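Local atomic coordinates of hemolysin (Enterococcus faecalis, PDB entry 2R2Z), a protein that is of uncertain function but carries, in the family's transporter-associated domain, zinc-binding residues and may bind flavin adenine dinucleotide. Residues Gly60-Phe65 with Thr73-Glu78. Sequence-based numbering, arbitrary orientation. Where two conformers were deposited one is given.
Sequences GEKPSF and TAEEME. With ZN (zinc ion), chain C.
Lys62 reaches across to residues 73-78, part of strand 70-78, with nearly its whole side chain, and its path illustrates how a lysine can serve apolar and charged contacts at once. CB lies 4.0 Å from Thr73 CG2 and, like CG after it, close to the carbonyl oxygen of Ala74. Because CG stands beside the backbone N (chi1 -58°) and the chain runs fully extended from there, CD passes alongside the carboxylate of Glu75 and CE comes 3.4 Å from the Glu75 backbone O. At the tip, NZ forms a salt bridge of 3.0 Å with Glu75 OE2, arriving from above the carboxylate plane, 47° out of it. Glu75 meets it by bending at chi2 (60°), which brings its end back toward Lys62, while its OE1 pairs with Arg86 on strand 81-89; this carboxylate is therefore shared by two cationic side chains.

The backbones join more sparingly. Ala74 N donates a nearly straight bond to Pro63 O (3.0 Å), and Ser64 faces Thr73 as an antiparallel non-hydrogen-bonded pair, with Ser64 CB against Thr73 OG1. Toward Gly60, where the first segment is loop, the two chains move apart and water bridges them: one molecule donates to both Glu61 O and Ala74 O, and another accepts from Gly60 N and from Met77 N (a selenomethionine). Glu61 turns elsewhere, its OE2 binding zinc at 2.1 Å, with two waters as further ligands of the metal, while OE1 accepts from one of those waters and from Asp58 N.

Glu75 and Glu76 both oppose Val84, a classic beta bulge in strand 70-78, against its neighbour 81-89. Together these features mark the open end of a beta hairpin, strands 64-67 and 70-78, at the edge of the antiparallel sheet of the transporter-associated domain, next to a surface zinc site.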
ATOM      1  N   GLY A  60      14.273  -5.224   2.402  1.00 12.73           N
ATOM      2  CA  GLY A  60      15.107  -4.057   2.186  1.00 13.40           C
ATOM      3  C   GLY A  60      14.922  -3.407   0.825  1.00 13.16           C
ATOM      4  O   GLY A  60      15.412  -2.307   0.610  1.00 15.06           O
ATOM      5  N   GLU A  61      14.226  -4.088  -0.085  1.00 12.29           N
ATOM      6  CA  GLU A  61      13.959  -3.529  -1.417  1.00 12.35           C
ATOM      7  C   GLU A  61      12.609  -2.836  -1.395  1.00 11.57           C
ATOM      8  O   GLU A  61      11.621  -3.411  -0.898  1.00 12.40           O
ATOM      9  CB  GLU A  61      13.891  -4.659  -2.415  1.00 14.08           C
ATOM     10  CG  GLU A  61      14.048  -4.255  -3.838  1.00 15.63           C
ATOM     11  CD  GLU A  61      14.267  -5.466  -4.722  1.00 17.56           C
ATOM     12  OE1 GLU A  61      13.918  -6.615  -4.297  0.80 14.12           O
ATOM     13  OE2 GLU A  61      14.800  -5.265  -5.842  0.80 18.06           O
ATOM     14  N   LYS A  62      12.553  -1.628  -1.952  1.00 10.96           N
ATOM     15  CA  LYS A  62      11.376  -0.765  -1.788  1.00 10.29           C
ATOM     16  C   LYS A  62      10.825  -0.264  -3.129  1.00 10.45           C
ATOM     17  O   LYS A  62      10.827   0.940  -3.415  1.00 10.78           O
ATOM     18  CB  LYS A  62      11.711   0.393  -0.847  1.00 11.06           C
ATOM     19  CG  LYS A  62      12.186  -0.059   0.527  1.00 11.88           C
ATOM     20  CD  LYS A  62      12.342   1.116   1.454  1.00 13.78           C
ATOM     21  CE  LYS A  62      12.812   0.664   2.831  1.00 15.68           C
ATOM     22  NZ  LYS A  62      13.092   1.855   3.689  1.00 17.24           N
ATOM     23  N   PRO A  63      10.315  -1.187  -3.957  1.00 10.01           N
ATOM     24  CA  PRO A  63       9.720  -0.768  -5.215  1.00 10.12           C
ATOM     25  C   PRO A  63       8.388  -0.073  -4.982  1.00  9.23           C
ATOM     26  O   PRO A  63       7.772  -0.221  -3.920  1.00  9.23           O
ATOM     27  CB  PRO A  63       9.510  -2.087  -5.946  1.00 11.10           C
ATOM     28  CG  PRO A  63       9.272  -3.067  -4.855  1.00 11.47           C
ATOM     29  CD  PRO A  63      10.242  -2.648  -3.771  1.00 10.53           C
ATOM     30  N   SER A  64       7.936   0.640  -6.007  1.00  9.38           N
ATOM     31  CA  SER A  64       6.682   1.360  -5.919  0.50  9.66           C
ATOM     32  C   SER A  64       5.780   1.088  -7.111  1.00  9.12           C
ATOM     33  O   SER A  64       6.214   0.630  -8.181  1.00  9.53           O
ATOM     34  CB  SER A  64       6.938   2.855  -5.800  0.50 11.67           C
ATOM     35  OG  SER A  64       7.597   3.331  -6.953  0.50 12.96           O
ATOM     36  N   PHE A  65       4.498   1.354  -6.901  1.00  8.74           N
ATOM     37  CA  PHE A  65       3.464   1.264  -7.919  1.00  8.86           C
ATOM     38  C   PHE A  65       2.665   2.554  -7.841  1.00  8.87           C
ATOM     39  O   PHE A  65       2.209   2.951  -6.761  1.00  9.25           O
ATOM     40  CB  PHE A  65       2.555   0.067  -7.653  1.00  8.96           C
ATOM     41  CG  PHE A  65       1.437  -0.060  -8.639  1.00  8.82           C
ATOM     42  CD1 PHE A  65       1.689  -0.449  -9.959  1.00  9.09           C
ATOM     43  CD2 PHE A  65       0.131   0.200  -8.257  1.00  9.66           C
ATOM     44  CE1 PHE A  65       0.653  -0.569 -10.886  1.00 10.16           C
ATOM     45  CE2 PHE A  65      -0.910   0.078  -9.165  1.00  9.65           C
ATOM     46  CZ  PHE A  65      -0.643  -0.306 -10.482  1.00  9.98           C
ATOM     47  N   THR A  73       4.465   2.294  -1.965  1.00  8.01           N
ATOM     48  CA  THR A  73       5.813   1.741  -1.894  1.00  8.14           C
ATOM     49  C   THR A  73       5.829   0.613  -0.890  1.00  8.01           C
ATOM     50  O   THR A  73       5.202   0.696   0.164  1.00  8.54           O
ATOM     51  CB  THR A  73       6.829   2.828  -1.476  1.00  9.31           C
ATOM     52  OG1 THR A  73       6.786   3.894  -2.431  1.00  9.93           O
ATOM     53  CG2 THR A  73       8.243   2.270  -1.391  1.00 11.73           C
ATOM     54  N   ALA A  74       6.555  -0.457  -1.194  1.00  8.22           N
ATOM     55  CA  ALA A  74       6.705  -1.555  -0.256  1.00  9.67           C
ATOM     56  C   ALA A  74       7.748  -1.132   0.765  1.00 10.23           C
ATOM     57  O   ALA A  74       8.960  -1.238   0.503  1.00 11.69           O
ATOM     58  CB  ALA A  74       7.160  -2.815  -1.009  1.00 10.79           C
ATOM     59  N   GLU A  75       7.299  -0.680   1.932  1.00  9.49           N
ATOM     60  CA  GLU A  75       8.199  -0.083   2.906  1.00 10.90           C
ATOM     61  C   GLU A  75       8.900  -1.099   3.788  1.00 10.42           C
ATOM     62  O   GLU A  75      10.066  -0.922   4.124  1.00 10.79           O
ATOM     63  CB  GLU A  75       7.442   0.928   3.759  1.00 10.87           C
ATOM     64  CG  GLU A  75       8.363   1.834   4.532  1.00 15.01           C
ATOM     65  CD  GLU A  75       9.297   2.654   3.628  1.00 15.42           C
ATOM     66  OE1 GLU A  75       8.967   2.987   2.456  1.00 17.61           O
ATOM     67  OE2 GLU A  75      10.386   2.969   4.086  1.00 15.32           O
ATOM     68  N   GLU A  76       8.173  -2.142   4.191  1.00  9.70           N
ATOM     69  CA  GLU A  76       8.724  -3.158   5.085  1.00 10.01           C
ATOM     70  C   GLU A  76       8.197  -4.519   4.729  1.00  9.71           C
ATOM     71  O   GLU A  76       6.980  -4.752   4.773  1.00  9.71           O
ATOM     72  CB  GLU A  76       8.394  -2.850   6.551  1.00 11.15           C
ATOM     73  CG  GLU A  76       9.106  -3.788   7.501  1.00 14.15           C
ATOM     74  CD  GLU A  76       8.862  -3.499   8.968  1.00 15.85           C
ATOM     75  OE1 GLU A  76       8.043  -2.615   9.297  1.00 17.49           O
ATOM     76  OE2 GLU A  76       9.502  -4.181   9.805  1.00 18.65           O
HETATM   77  N   MSE A  77       9.134  -5.418   4.433  1.00 10.01           N
HETATM   78  CA  MSE A  77       8.855  -6.845   4.218  1.00 10.44           C
HETATM   79  C   MSE A  77       9.256  -7.630   5.448  1.00 11.12           C
HETATM   80  O   MSE A  77      10.258  -7.308   6.098  1.00 11.75           O
HETATM   81  CB  MSE A  77       9.675  -7.401   3.052  1.00 10.91           C
HETATM   82  CG  MSE A  77       9.487  -6.673   1.740  1.00 11.18           C
HETATM   83 SE   MSE A  77       7.679  -6.776   1.057  0.65 11.41          SE
HETATM   84  CE  MSE A  77       7.565  -8.726   0.856  1.00 12.30           C
ATOM     85  N   GLU A  78       8.471  -8.650   5.765  1.00 11.39           N
ATOM     86  CA  GLU A  78       8.870  -9.644   6.762  0.50 11.65           C
ATOM     87  C   GLU A  78       8.847 -10.973   6.034  1.00 11.57           C
ATOM     88  O   GLU A  78       7.784 -11.562   5.834  1.00 11.25           O
ATOM     89  CB  GLU A  78       7.936  -9.630   7.985  0.50 11.90           C
ATOM     90  CG  GLU A  78       8.304 -10.652   9.081  0.50 12.42           C
ATOM     91  CD  GLU A  78       7.555 -10.432  10.385  0.50 14.63           C
ATOM     92  OE1 GLU A  78       7.699  -9.336  10.969  0.50 13.29           O
ATOM     93  OE2 GLU A  78       6.830 -11.356  10.825  0.50 12.57           O
TER
HETATM   94 ZN    ZN C  92      15.522  -6.768  -7.092  0.55 15.87          ZN
HETATM   95  O   HOH W   1      11.784  -4.449   3.633  1.00 13.98           O
HETATM   96  O   HOH W   2      10.474  -3.345   1.533  1.00 14.09           O
HETATM   97  O   HOH W   3      15.590  -8.107  -5.588  1.00 28.97           O
HETATM   98  O   HOH W   4      13.396  -7.138  -7.401  1.00 30.36           O